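Local coordinates for RNA-directed RNA polymerase (Infectious pancreatic necrosis virus, PDB 3ZED), which catalyses RNA-templated RNA synthesis from ribonucleoside triphosphates and probably exists both free and covalently attached to the viral genomic RNA, at residues G87-T92 with T259-L264; M369-D374 with E380-I385; F443-A448 with D730-L735; V611-I616 with L636-R641. All coordinates share one frame; numbering follows the deposited sequence.

Overall arrangement
Near the N terminus, interaction 1 closes a long loop by bringing the segment between helix 81-85 and strand 92-98 to the start of helix 260-278. Interaction 2 follows separately and is very local: helix 364-377 turns back through a few residues to strand 382-386. The centres of these two contacts lie about 50 Å apart, on opposite sides of the chain's centre. Interaction 3 spans the greatest length of chain, tying helix 438-452, in the palm part of the sequence, to the C-terminal region at 730-735. Within that span falls interaction 4, where helices 604-621 and 625-645 of the thumb region pair with each other, about 54 Å from interaction 3 between centres.

Interaction 1: G87-T92 with T259-L264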
loop_
_atom_site.group_PDB
_atom_site.type_symbol
_atom_site.label_atom_id
_atom_site.label_comp_id
_atom_site.label_asym_id
_atom_site.label_seq_id
_atom_site.Cartn_x
_atom_site.Cartn_y
_atom_site.Cartn_z
ATOM N N GLY B 87 31.287 10.362 6.338
ATOM C CA GLY B 87 30.211 11.284 5.986
ATOM C C GLY B 87 28.887 10.671 5.581
ATOM O O GLY B 87 28.077 11.341 4.932
ATOM N N LYS B 88 28.630 9.416 5.988
ATOM C CA LYS B 88 27.383 8.713 5.660
ATOM C C LYS B 88 26.289 8.958 6.735
ATOM O O LYS B 88 25.112 8.682 6.483
ATOM C CB LYS B 88 27.637 7.201 5.462
ATOM C CG LYS B 88 28.648 6.839 4.358
ATOM C CD LYS B 88 28.029 6.820 2.959
ATOM C CE LYS B 88 28.531 7.965 2.114
ATOM N NZ LYS B 88 27.507 8.426 1.140
ATOM N N LEU B 89 26.686 9.491 7.912
ATOM C CA LEU B 89 25.816 9.841 9.044
ATOM C C LEU B 89 26.285 11.137 9.688
ATOM O O LEU B 89 27.489 11.403 9.681
ATOM C CB LEU B 89 25.830 8.732 10.126
ATOM C CG LEU B 89 25.135 7.400 9.858
ATOM C CD1 LEU B 89 25.639 6.343 10.823
ATOM C CD2 LEU B 89 23.622 7.517 9.970
ATOM N N LYS B 90 25.366 11.908 10.307
ATOM C CA LYS B 90 25.731 13.128 11.036
ATOM C C LYS B 90 26.596 12.763 12.253
ATOM O O LYS B 90 26.464 11.654 12.770
ATOM C CB LYS B 90 24.473 13.893 11.480
ATOM C CG LYS B 90 23.678 14.510 10.341
ATOM C CD LYS B 90 22.470 15.266 10.870
ATOM C CE LYS B 90 21.574 15.803 9.771
ATOM N NZ LYS B 90 20.791 14.740 9.086
ATOM N N ASP B 91 27.477 13.679 12.702
ATOM C CA ASP B 91 28.355 13.451 13.862
ATOM C C ASP B 91 27.574 13.523 15.192
ATOM O O ASP B 91 28.047 13.013 16.210
ATOM C CB ASP B 91 29.526 14.451 13.864
ATOM C CG ASP B 91 29.104 15.899 13.999
ATOM O OD1 ASP B 91 28.375 16.391 13.106
ATOM O OD2 ASP B 91 29.497 16.541 15.001
ATOM N N THR B 92 26.376 14.142 15.167
ATOM C CA THR B 92 25.492 14.265 16.326
ATOM C C THR B 92 24.124 13.669 16.028
ATOM O O THR B 92 23.669 13.689 14.880
ATOM C CB THR B 92 25.348 15.718 16.780
ATOM O OG1 THR B 92 24.888 16.519 15.690
ATOM C CG2 THR B 92 26.630 16.285 17.376
ATOM N N THR B 259 16.884 12.191 9.462
ATOM C CA THR B 259 16.835 11.467 10.743
ATOM C C THR B 259 17.294 9.982 10.707
ATOM O O THR B 259 16.905 9.213 11.599
ATOM C CB THR B 259 15.396 11.527 11.263
ATOM O OG1 THR B 259 14.536 10.980 10.258
ATOM C CG2 THR B 259 14.955 12.947 11.612
ATOM N N THR B 260 18.145 9.589 9.716
ATOM C CA THR B 260 18.648 8.209 9.581
ATOM C C THR B 260 19.247 7.678 10.900
ATOM O O THR B 260 18.824 6.613 11.355
ATOM C CB THR B 260 19.660 8.112 8.442
ATOM O OG1 THR B 260 19.033 8.602 7.256
ATOM C CG2 THR B 260 20.160 6.686 8.222
ATOM N N ALA B 261 20.215 8.411 11.501
ATOM C CA ALA B 261 20.882 8.011 12.744
ATOM C C ALA B 261 19.872 7.887 13.897
ATOM O O ALA B 261 19.866 6.870 14.597
ATOM C CB ALA B 261 21.982 8.998 13.101
ATOM N N GLU B 262 18.995 8.905 14.042
ATOM C CA GLU B 262 17.935 9.006 15.037
ATOM C C GLU B 262 17.034 7.770 14.989
ATOM O O GLU B 262 16.817 7.130 16.022
ATOM C CB GLU B 262 17.120 10.287 14.792
ATOM C CG GLU B 262 17.749 11.563 15.346
ATOM C CD GLU B 262 18.761 12.337 14.516
ATOM O OE1 GLU B 262 18.852 12.105 13.290
ATOM O OE2 GLU B 262 19.450 13.206 15.097
ATOM N N ALA B 263 16.591 7.390 13.775
ATOM C CA ALA B 263 15.730 6.226 13.520
ATOM C C ALA B 263 16.390 4.935 13.989
ATOM O O ALA B 263 15.759 4.175 14.706
ATOM C CB ALA B 263 15.407 6.136 12.048
ATOM N N LEU B 264 17.667 4.712 13.628
ATOM C CA LEU B 264 18.447 3.541 14.026
ATOM C C LEU B 264 18.567 3.474 15.536
ATOM O O LEU B 264 18.273 2.429 16.102
ATOM C CB LEU B 264 19.852 3.544 13.379
ATOM C CG LEU B 264 19.914 3.404 11.859
ATOM C CD1 LEU B 264 21.319 3.668 11.348
ATOM C CD2 LEU B 264 19.417 2.041 11.401
#
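The carboxylate of Glu262 is the flat group that reaches from the helix toward residues 87-92. Glu262 OE2 comes within 4.3 Å of Thr92 O, too far for a bond, and takes its hydrogen bond from the backbone N of Ser94, just past the segment. The other oxygen, Glu262 OE1, lies 5.3 Å from Lys90 NZ; this separation leaves no direct ion pair but may still give some electrostatic attraction. The ammonium group is instead hydrogen-bonded to Asp258 O, just before the N-cap residue Thr259.

The apolar half of the contact belongs to Leu89. Its CG lies beside the backbone N (chi1 -72°), and the side chain extends so that the CD2 branch makes the approach. The Leu89 CD2 methyl rests 3.8 Å from Ala261 CB and equally far from Ala261 N, against the first turn of the helix. Thr260 adds its CG2, 4.0 Å from the same Leu89 CD2, while its OG1 bonds back to Lys256 O. A single leucine branch is thus seated on two successive helical residues, with no hydrogen bond between the segments.

Gly87 ends helix 81-85 in a Schellman motif, its positive phi (80°) letting the chain turn into the loop that carries Leu89. Glu262 also touches Tyr251, which belongs to a predicted GTP-binding segment, so the contact probably borders that site. Around it, Met83 of helix 81-85 packs on Leu89, Val93 of strand 92-98 meets Ala261 and Glu262, and helix 326-340 touches Ala263 and Leu264 through Tyr326 and Leu330.

Interaction 2: M369-D374 with E380-I385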
loop_
_atom_site.group_PDB
_atom_site.type_symbol
_atom_site.label_atom_id
_atom_site.label_comp_id
_atom_site.label_asym_id
_atom_site.label_seq_id
_atom_site.Cartn_x
_atom_site.Cartn_y
_atom_site.Cartn_z
ATOM N N MET B 369 -6.717 -11.243 -20.166
ATOM C CA MET B 369 -7.803 -11.476 -21.134
ATOM C C MET B 369 -7.853 -12.941 -21.596
ATOM O O MET B 369 -8.951 -13.471 -21.758
ATOM C CB MET B 369 -7.711 -10.524 -22.321
ATOM C CG MET B 369 -7.997 -9.071 -21.935
ATOM S SD MET B 369 -9.647 -8.767 -21.188
ATOM C CE MET B 369 -10.736 -9.247 -22.542
ATOM N N THR B 370 -6.685 -13.614 -21.718
ATOM C CA THR B 370 -6.608 -15.043 -22.048
ATOM C C THR B 370 -7.249 -15.853 -20.901
ATOM O O THR B 370 -8.069 -16.722 -21.160
ATOM C CB THR B 370 -5.144 -15.463 -22.328
ATOM O OG1 THR B 370 -4.684 -14.745 -23.471
ATOM C CG2 THR B 370 -4.992 -16.960 -22.603
ATOM N N ILE B 371 -6.903 -15.529 -19.641
ATOM C CA ILE B 371 -7.446 -16.201 -18.453
ATOM C C ILE B 371 -8.976 -15.993 -18.415
ATOM O O ILE B 371 -9.700 -16.973 -18.233
ATOM C CB ILE B 371 -6.730 -15.749 -17.143
ATOM C CG1 ILE B 371 -5.285 -16.325 -17.087
ATOM C CG2 ILE B 371 -7.515 -16.188 -15.896
ATOM C CD1 ILE B 371 -4.293 -15.448 -16.313
ATOM N N ILE B 372 -9.457 -14.754 -18.664
ATOM C CA ILE B 372 -10.887 -14.418 -18.683
ATOM C C ILE B 372 -11.619 -15.191 -19.800
ATOM O O ILE B 372 -12.656 -15.806 -19.533
ATOM C CB ILE B 372 -11.117 -12.880 -18.788
ATOM C CG1 ILE B 372 -10.752 -12.177 -17.445
ATOM C CG2 ILE B 372 -12.563 -12.531 -19.243
ATOM C CD1 ILE B 372 -10.694 -10.604 -17.521
ATOM N N ARG B 373 -11.072 -15.172 -21.027
ATOM C CA ARG B 373 -11.673 -15.837 -22.194
ATOM C C ARG B 373 -11.767 -17.352 -21.994
ATOM O O ARG B 373 -12.816 -17.925 -22.294
ATOM C CB ARG B 373 -10.923 -15.492 -23.493
ATOM C CG ARG B 373 -11.251 -14.069 -24.001
ATOM C CD ARG B 373 -10.493 -13.723 -25.272
ATOM N NE ARG B 373 -9.134 -13.258 -24.977
ATOM C CZ ARG B 373 -8.194 -12.993 -25.887
ATOM N NH1 ARG B 373 -8.447 -13.159 -27.184
ATOM N NH2 ARG B 373 -6.994 -12.568 -25.506
ATOM N N ASP B 374 -10.711 -17.988 -21.444
ATOM C CA ASP B 374 -10.710 -19.423 -21.165
ATOM C C ASP B 374 -11.779 -19.764 -20.115
ATOM O O ASP B 374 -12.480 -20.764 -20.272
ATOM C CB ASP B 374 -9.306 -19.923 -20.726
ATOM C CG ASP B 374 -8.223 -19.888 -21.809
ATOM O OD1 ASP B 374 -8.523 -19.430 -22.951
ATOM O OD2 ASP B 374 -7.073 -20.293 -21.515
ATOM N N GLU B 380 -16.401 -21.374 -16.268
ATOM C CA GLU B 380 -15.762 -21.371 -14.956
ATOM C C GLU B 380 -15.799 -19.975 -14.343
ATOM O O GLU B 380 -15.601 -18.979 -15.053
ATOM C CB GLU B 380 -14.298 -21.837 -15.050
ATOM C CG GLU B 380 -14.099 -23.283 -15.479
ATOM C CD GLU B 380 -12.682 -23.646 -15.891
ATOM O OE1 GLU B 380 -11.816 -22.741 -15.947
ATOM O OE2 GLU B 380 -12.445 -24.837 -16.190
ATOM N N ASP B 381 -16.056 -19.907 -13.019
ATOM C CA ASP B 381 -16.058 -18.657 -12.270
ATOM C C ASP B 381 -14.623 -18.253 -12.030
ATOM O O ASP B 381 -13.733 -19.092 -12.070
ATOM C CB ASP B 381 -16.838 -18.797 -10.943
ATOM C CG ASP B 381 -18.328 -19.072 -11.100
ATOM O OD1 ASP B 381 -18.928 -18.581 -12.079
ATOM O OD2 ASP B 381 -18.897 -19.767 -10.232
ATOM N N LEU B 382 -14.386 -16.978 -11.800
ATOM C CA LEU B 382 -13.028 -16.479 -11.602
ATOM C C LEU B 382 -13.009 -15.407 -10.517
ATOM O O LEU B 382 -13.931 -14.583 -10.437
ATOM C CB LEU B 382 -12.537 -15.902 -12.951
ATOM C CG LEU B 382 -11.060 -15.597 -13.159
ATOM C CD1 LEU B 382 -10.192 -16.878 -13.078
ATOM C CD2 LEU B 382 -10.868 -14.961 -14.526
ATOM N N VAL B 383 -11.967 -15.429 -9.683
ATOM C CA VAL B 383 -11.769 -14.434 -8.649
ATOM C C VAL B 383 -10.322 -13.945 -8.708
ATOM O O VAL B 383 -9.407 -14.719 -8.968
ATOM C CB VAL B 383 -12.211 -14.889 -7.217
ATOM C CG1 VAL B 383 -11.288 -15.958 -6.620
ATOM C CG2 VAL B 383 -12.339 -13.689 -6.275
ATOM N N MET B 384 -10.138 -12.638 -8.519
ATOM C CA MET B 384 -8.826 -11.979 -8.488
ATOM C C MET B 384 -8.799 -11.041 -7.313
ATOM O O MET B 384 -9.822 -10.407 -7.015
ATOM C CB MET B 384 -8.506 -11.236 -9.793
ATOM C CG MET B 384 -8.469 -12.137 -11.003
ATOM S SD MET B 384 -7.904 -11.196 -12.402
ATOM C CE MET B 384 -8.472 -12.189 -13.741
ATOM N N ILE B 385 -7.650 -10.968 -6.620
ATOM C CA ILE B 385 -7.518 -10.142 -5.405
ATOM C C ILE B 385 -6.281 -9.288 -5.443
ATOM O O ILE B 385 -5.197 -9.770 -5.732
ATOM C CB ILE B 385 -7.542 -11.012 -4.102
ATOM C CG1 ILE B 385 -8.794 -11.926 -4.041
ATOM C CG2 ILE B 385 -7.436 -10.157 -2.826
ATOM C CD1 ILE B 385 -8.636 -13.150 -3.108
#
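Leu382 meets the helix with both of its methyl branches. Leu382 CD2 touches two successive isoleucines, 3.8 Å from Ile371 CG2 and 4.0 Å from Ile372 CG1, and Leu382 CD1 reaches Ile371 CG2 as well, at 3.9 Å. The leucine crosses each isoleucine at about a right angle, so its methyls meet the Ile371 CG2 methyl and the Ile372 CG1 methylene crosswise, not alongside. Its CG stands anti to the backbone N (chi1 -166°), which carries the branches to the helix. One strand repeat further on, Met384 brings its terminal CE to 4.3 Å from Ile372 CG1, a looser touch.

In the next shell, backbone hydrogen bonds to Leu393 and Tyr391 fix Leu382 and Met384 in the sheet. Leu393 also touches Ile372 and Leu382, while Leu355 packs on Met384 and Phe690 on Ile371.

The helix and strand segments run nearly antiparallel, at 152°, with axes 10.3 Å apart. Strand 382-386 lies at one border of the four-stranded antiparallel sheet, and probably leads into the Ala-Asp-Asn turn of the permuted motif C of birnavirus polymerases. Helix 364-377 packs against that strand, helix 524-533 reaches Ile372 through Leu524 and Ile528, and helix 476-493 meets Val383 and Ile385.

Interaction 3: F443-A448 with D730-L735; sequences FAMNVA and DQRTKL
Arg732 crosses Asn446 and Met445 before its tip bonds to the former. From CB, CG lies anti to the backbone N (chi1 -174°), and Arg732 CG runs close to the Asn446 amide, 3.2 Å from Asn446 OD1. The next carbon, Arg732 CD, presses against the root of the methionine, 3.7 Å from Met445 CB. A bend further out then turns the guanidinium so that its edge faces the amide oxygen, and Arg732 NH1 donates to Asn446 OD1 at 3.2 Å. This bond is fairly straight (164° at the hydrogen) and lies in the guanidinium plane, although the two flat groups are turned 62° apart. The Asn446 ND2 also gives a weak hydrogen bond to Arg732 O, at 2.8 Å; its stronger partner is Ser781 OG. Asparagine therefore grips both the side chain and the backbone of one arginine. Beyond it, the bent methionine sets Met445 CE 3.6 Å from Thr733 CG2, and Thr733 OG1 is tied to Asp730 O.

Leu740 of helix 740-752 touches both Asn446 and Arg732. The contact joins helix 438-452, in the palm part of the sequence, to the C-terminal region of the birnavirus polymerase, at a wide pi-type turn, where Ala448 N reaches back to Phe443 O.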
loop_
_atom_site.group_PDB
_atom_site.type_symbol
_atom_site.label_atom_id
_atom_site.label_comp_id
_atom_site.label_asym_id
_atom_site.label_seq_id
_atom_site.Cartn_x
_atom_site.Cartn_y
_atom_site.Cartn_z
ATOM N N PHE B 443 7.751 -8.823 19.175
ATOM C CA PHE B 443 7.459 -7.607 18.438
ATOM C C PHE B 443 6.398 -7.874 17.403
ATOM O O PHE B 443 5.382 -7.184 17.408
ATOM C CB PHE B 443 8.714 -7.014 17.774
ATOM C CG PHE B 443 8.392 -5.852 16.860
ATOM C CD1 PHE B 443 7.916 -4.645 17.379
ATOM C CD2 PHE B 443 8.472 -5.992 15.477
ATOM C CE1 PHE B 443 7.562 -3.583 16.531
ATOM C CE2 PHE B 443 8.104 -4.936 14.624
ATOM C CZ PHE B 443 7.652 -3.738 15.156
ATOM N N ALA B 444 6.600 -8.898 16.552
ATOM C CA ALA B 444 5.691 -9.193 15.441
ATOM C C ALA B 444 4.298 -9.624 15.882
ATOM O O ALA B 444 3.317 -9.099 15.351
ATOM C CB ALA B 444 6.298 -10.259 14.537
ATOM N N MET B 445 4.204 -10.554 16.852
ATOM C CA MET B 445 2.923 -11.119 17.268
ATOM C C MET B 445 2.217 -10.371 18.374
ATOM O O MET B 445 0.992 -10.291 18.363
ATOM C CB MET B 445 3.092 -12.591 17.732
ATOM C CG MET B 445 3.728 -13.532 16.691
ATOM S SD MET B 445 3.037 -13.459 14.998
ATOM C CE MET B 445 1.365 -13.978 15.294
ATOM N N ASN B 446 2.959 -9.889 19.351
ATOM C CA ASN B 446 2.343 -9.351 20.549
ATOM C C ASN B 446 2.275 -7.842 20.635
ATOM O O ASN B 446 1.464 -7.350 21.419
ATOM C CB ASN B 446 3.088 -9.890 21.787
ATOM C CG ASN B 446 3.181 -11.397 21.846
ATOM O OD1 ASN B 446 4.236 -11.971 21.651
ATOM N ND2 ASN B 446 2.091 -12.071 22.151
ATOM N N VAL B 447 3.115 -7.099 19.895
ATOM C CA VAL B 447 3.110 -5.638 20.051
ATOM C C VAL B 447 2.812 -4.898 18.739
ATOM O O VAL B 447 1.943 -4.026 18.738
ATOM C CB VAL B 447 4.446 -5.145 20.688
ATOM C CG1 VAL B 447 4.533 -3.618 20.746
ATOM C CG2 VAL B 447 4.667 -5.759 22.073
ATOM N N ALA B 448 3.551 -5.197 17.658
ATOM C CA ALA B 448 3.450 -4.494 16.373
ATOM C C ALA B 448 2.005 -4.275 15.878
ATOM O O ALA B 448 1.722 -3.140 15.517
ATOM C CB ALA B 448 4.264 -5.203 15.295
ATOM N N ASP B 730 0.967 -19.577 17.369
ATOM C CA ASP B 730 -0.481 -19.444 17.525
ATOM C C ASP B 730 -0.852 -19.247 19.017
ATOM O O ASP B 730 -1.698 -18.411 19.321
ATOM C CB ASP B 730 -1.202 -20.672 16.947
ATOM C CG ASP B 730 -2.705 -20.502 16.845
ATOM O OD1 ASP B 730 -3.153 -19.410 16.406
ATOM O OD2 ASP B 730 -3.435 -21.468 17.172
ATOM N N GLN B 731 -0.191 -19.981 19.937
ATOM C CA GLN B 731 -0.419 -19.883 21.391
ATOM C C GLN B 731 -0.061 -18.469 21.887
ATOM O O GLN B 731 -0.786 -17.900 22.723
ATOM C CB GLN B 731 0.397 -20.951 22.141
ATOM C CG GLN B 731 -0.115 -22.377 21.940
ATOM C CD GLN B 731 0.819 -23.449 22.477
ATOM O OE1 GLN B 731 1.772 -23.181 23.210
ATOM N NE2 GLN B 731 0.564 -24.702 22.133
ATOM N N ARG B 732 1.026 -17.892 21.298
ATOM C CA ARG B 732 1.559 -16.551 21.549
ATOM C C ARG B 732 0.479 -15.449 21.338
ATOM O O ARG B 732 0.509 -14.426 22.027
ATOM C CB ARG B 732 2.776 -16.315 20.624
ATOM C CG ARG B 732 3.538 -15.021 20.852
ATOM C CD ARG B 732 4.828 -14.958 20.041
ATOM N NE ARG B 732 5.922 -15.736 20.635
ATOM C CZ ARG B 732 6.694 -15.315 21.632
ATOM N NH1 ARG B 732 6.454 -14.145 22.222
ATOM N NH2 ARG B 732 7.694 -16.067 22.064
ATOM N N THR B 733 -0.494 -15.688 20.440
ATOM C CA THR B 733 -1.583 -14.737 20.148
ATOM C C THR B 733 -2.677 -14.775 21.210
ATOM O O THR B 733 -3.487 -13.853 21.258
ATOM C CB THR B 733 -2.196 -14.970 18.737
ATOM O OG1 THR B 733 -2.986 -16.161 18.728
ATOM C CG2 THR B 733 -1.151 -15.005 17.631
ATOM N N LYS B 734 -2.689 -15.815 22.056
ATOM C CA LYS B 734 -3.704 -16.048 23.084
ATOM C C LYS B 734 -3.210 -15.799 24.515
ATOM O O LYS B 734 -4.030 -15.484 25.376
ATOM C CB LYS B 734 -4.231 -17.493 22.982
ATOM C CG LYS B 734 -4.976 -17.788 21.674
ATOM C CD LYS B 734 -4.787 -19.236 21.254
ATOM C CE LYS B 734 -5.573 -19.584 20.023
ATOM N NZ LYS B 734 -5.335 -20.992 19.616
ATOM N N LEU B 735 -1.907 -15.943 24.791
ATOM C CA LEU B 735 -1.376 -15.786 26.155
ATOM C C LEU B 735 -1.039 -14.334 26.522
ATOM O O LEU B 735 -0.537 -13.590 25.684
ATOM C CB LEU B 735 -0.136 -16.655 26.327
ATOM C CG LEU B 735 -0.368 -18.164 26.420
ATOM C CD1 LEU B 735 0.846 -18.929 25.903
ATOM C CD2 LEU B 735 -0.684 -18.586 27.854
#

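Interaction 4: V611-I616 with L636-R641; sequences VRYEAI and LDKRKR
Glu614 and Arg639 bridge a helical hairpin of the thumb region, in which the consecutive helices 604-621 and 625-645 run roughly antiparallel. This is the tight side. Arg639, extended from CG to NE, delivers NH2 to Glu614 OE2 in a salt bridge of 3.0 Å, with 151° at the hydrogen. Both ends have further partners: Glu614 OE2 accepts from Leu675 N, and OE1 pairs with Arg617 and Ser635, while Arg639 NH2 also donates to Leu671 O. Such a network probably favours the charged form of the buried glutamate and holds the carboxylate firmly, tying the loop around Leu671 and Leu675 to the hairpin.

The other side is looser. There the aliphatic part of Lys638 passes obliquely by Tyr613, its CE 4.2 Å from Tyr613 CE2, and this lysine is partly exposed. Arg612 CD lies over one face of the same ring, 3.8 Å above its plane, and Tyr613 OH is hydrogen-bonded to Asp124.

The backbones stay well apart, their nearest CA atoms, Tyr613 and Lys638, being 9.2 Å from each other, so side chains alone span the gap. Across the bridge, the carboxylate and guanidinium planes are 77° apart, and Arg639 NH2 meets Glu614 OE2 from above the carboxylate plane, 48° out of it.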
loop_
_atom_site.group_PDB
_atom_site.type_symbol
_atom_site.label_atom_id
_atom_site.label_comp_id
_atom_site.label_asym_id
_atom_site.label_seq_id
_atom_site.Cartn_x
_atom_site.Cartn_y
_atom_site.Cartn_z
ATOM N N VAL B 611 7.095 15.691 -20.422
ATOM C CA VAL B 611 6.771 14.423 -19.761
ATOM C C VAL B 611 5.232 14.309 -19.536
ATOM O O VAL B 611 4.648 13.292 -19.884
ATOM C CB VAL B 611 7.585 14.238 -18.446
ATOM C CG1 VAL B 611 7.073 13.056 -17.615
ATOM C CG2 VAL B 611 9.077 14.057 -18.745
ATOM N N ARG B 612 4.602 15.352 -18.991
ATOM C CA ARG B 612 3.163 15.415 -18.703
ATOM C C ARG B 612 2.310 15.047 -19.935
ATOM O O ARG B 612 1.435 14.200 -19.824
ATOM C CB ARG B 612 2.799 16.821 -18.195
ATOM C CG ARG B 612 1.300 17.101 -18.117
ATOM C CD ARG B 612 1.022 18.583 -18.262
ATOM N NE ARG B 612 1.319 19.297 -17.023
ATOM C CZ ARG B 612 1.066 20.580 -16.826
ATOM N NH1 ARG B 612 0.512 21.310 -17.788
ATOM N NH2 ARG B 612 1.347 21.142 -15.662
ATOM N N TYR B 613 2.580 15.672 -21.094
ATOM C CA TYR B 613 1.840 15.417 -22.329
ATOM C C TYR B 613 2.209 14.073 -22.967
ATOM O O TYR B 613 1.330 13.440 -23.523
ATOM C CB TYR B 613 2.016 16.574 -23.314
ATOM C CG TYR B 613 1.376 17.837 -22.783
ATOM C CD1 TYR B 613 0.003 17.895 -22.532
ATOM C CD2 TYR B 613 2.151 18.938 -22.427
ATOM C CE1 TYR B 613 -0.584 19.026 -21.972
ATOM C CE2 TYR B 613 1.575 20.073 -21.853
ATOM C CZ TYR B 613 0.206 20.110 -21.627
ATOM O OH TYR B 613 -0.392 21.241 -21.134
ATOM N N GLU B 614 3.456 13.596 -22.835
ATOM C CA GLU B 614 3.844 12.295 -23.367
ATOM C C GLU B 614 3.249 11.152 -22.535
ATOM O O GLU B 614 2.763 10.181 -23.113
ATOM C CB GLU B 614 5.380 12.149 -23.442
ATOM C CG GLU B 614 6.071 13.029 -24.477
ATOM C CD GLU B 614 5.752 12.737 -25.930
ATOM O OE1 GLU B 614 4.667 13.140 -26.404
ATOM O OE2 GLU B 614 6.605 12.135 -26.612
ATOM N N ALA B 615 3.268 11.271 -21.183
ATOM C CA ALA B 615 2.749 10.244 -20.276
ATOM C C ALA B 615 1.242 10.087 -20.413
ATOM O O ALA B 615 0.778 8.952 -20.484
ATOM C CB ALA B 615 3.125 10.541 -18.838
ATOM N N ILE B 616 0.483 11.196 -20.536
ATOM C CA ILE B 616 -0.972 11.124 -20.720
ATOM C C ILE B 616 -1.298 10.371 -22.066
ATOM O O ILE B 616 -2.243 9.573 -22.117
ATOM C CB ILE B 616 -1.704 12.491 -20.566
ATOM C CG1 ILE B 616 -3.191 12.295 -20.225
ATOM C CG2 ILE B 616 -1.544 13.421 -21.766
ATOM C CD1 ILE B 616 -3.502 11.914 -18.741
ATOM N N LEU B 636 4.912 18.508 -28.903
ATOM C CA LEU B 636 5.842 18.962 -29.941
ATOM C C LEU B 636 6.127 20.468 -29.801
ATOM O O LEU B 636 7.275 20.876 -29.981
ATOM C CB LEU B 636 5.334 18.609 -31.352
ATOM C CG LEU B 636 5.280 17.099 -31.718
ATOM C CD1 LEU B 636 4.616 16.881 -33.074
ATOM C CD2 LEU B 636 6.672 16.464 -31.744
ATOM N N ASP B 637 5.110 21.276 -29.420
ATOM C CA ASP B 637 5.274 22.715 -29.197
ATOM C C ASP B 637 6.209 22.971 -28.003
ATOM O O ASP B 637 7.043 23.871 -28.084
ATOM C CB ASP B 637 3.920 23.412 -28.990
ATOM C CG ASP B 637 3.979 24.931 -29.007
ATOM O OD1 ASP B 637 4.247 25.506 -30.090
ATOM O OD2 ASP B 637 3.710 25.548 -27.949
ATOM N N LYS B 638 6.092 22.169 -26.919
ATOM C CA LYS B 638 6.953 22.268 -25.734
ATOM C C LYS B 638 8.388 21.872 -26.085
ATOM O O LYS B 638 9.327 22.474 -25.563
ATOM C CB LYS B 638 6.441 21.393 -24.569
ATOM C CG LYS B 638 5.110 21.817 -23.926
ATOM C CD LYS B 638 5.192 23.037 -23.026
ATOM C CE LYS B 638 3.808 23.559 -22.745
ATOM N NZ LYS B 638 3.798 25.037 -22.601
ATOM N N ARG B 639 8.554 20.859 -26.965
ATOM C CA ARG B 639 9.852 20.376 -27.434
ATOM C C ARG B 639 10.526 21.421 -28.329
ATOM O O ARG B 639 11.754 21.545 -28.304
ATOM C CB ARG B 639 9.691 19.057 -28.197
ATOM C CG ARG B 639 9.524 17.826 -27.318
ATOM C CD ARG B 639 9.482 16.590 -28.194
ATOM N NE ARG B 639 9.012 15.409 -27.466
ATOM C CZ ARG B 639 9.796 14.573 -26.799
ATOM N NH1 ARG B 639 11.111 14.765 -26.763
ATOM N NH2 ARG B 639 9.276 13.535 -26.168
ATOM N N LYS B 640 9.721 22.161 -29.125
ATOM C CA LYS B 640 10.185 23.223 -30.023
ATOM C C LYS B 640 10.655 24.446 -29.207
ATOM O O LYS B 640 11.644 25.079 -29.579
ATOM C CB LYS B 640 9.083 23.619 -31.025
ATOM N N ARG B 641 9.957 24.754 -28.084
ATOM C CA ARG B 641 10.281 25.854 -27.164
ATOM C C ARG B 641 11.627 25.596 -26.477
ATOM O O ARG B 641 12.373 26.539 -26.210
ATOM C CB ARG B 641 9.171 26.047 -26.114
#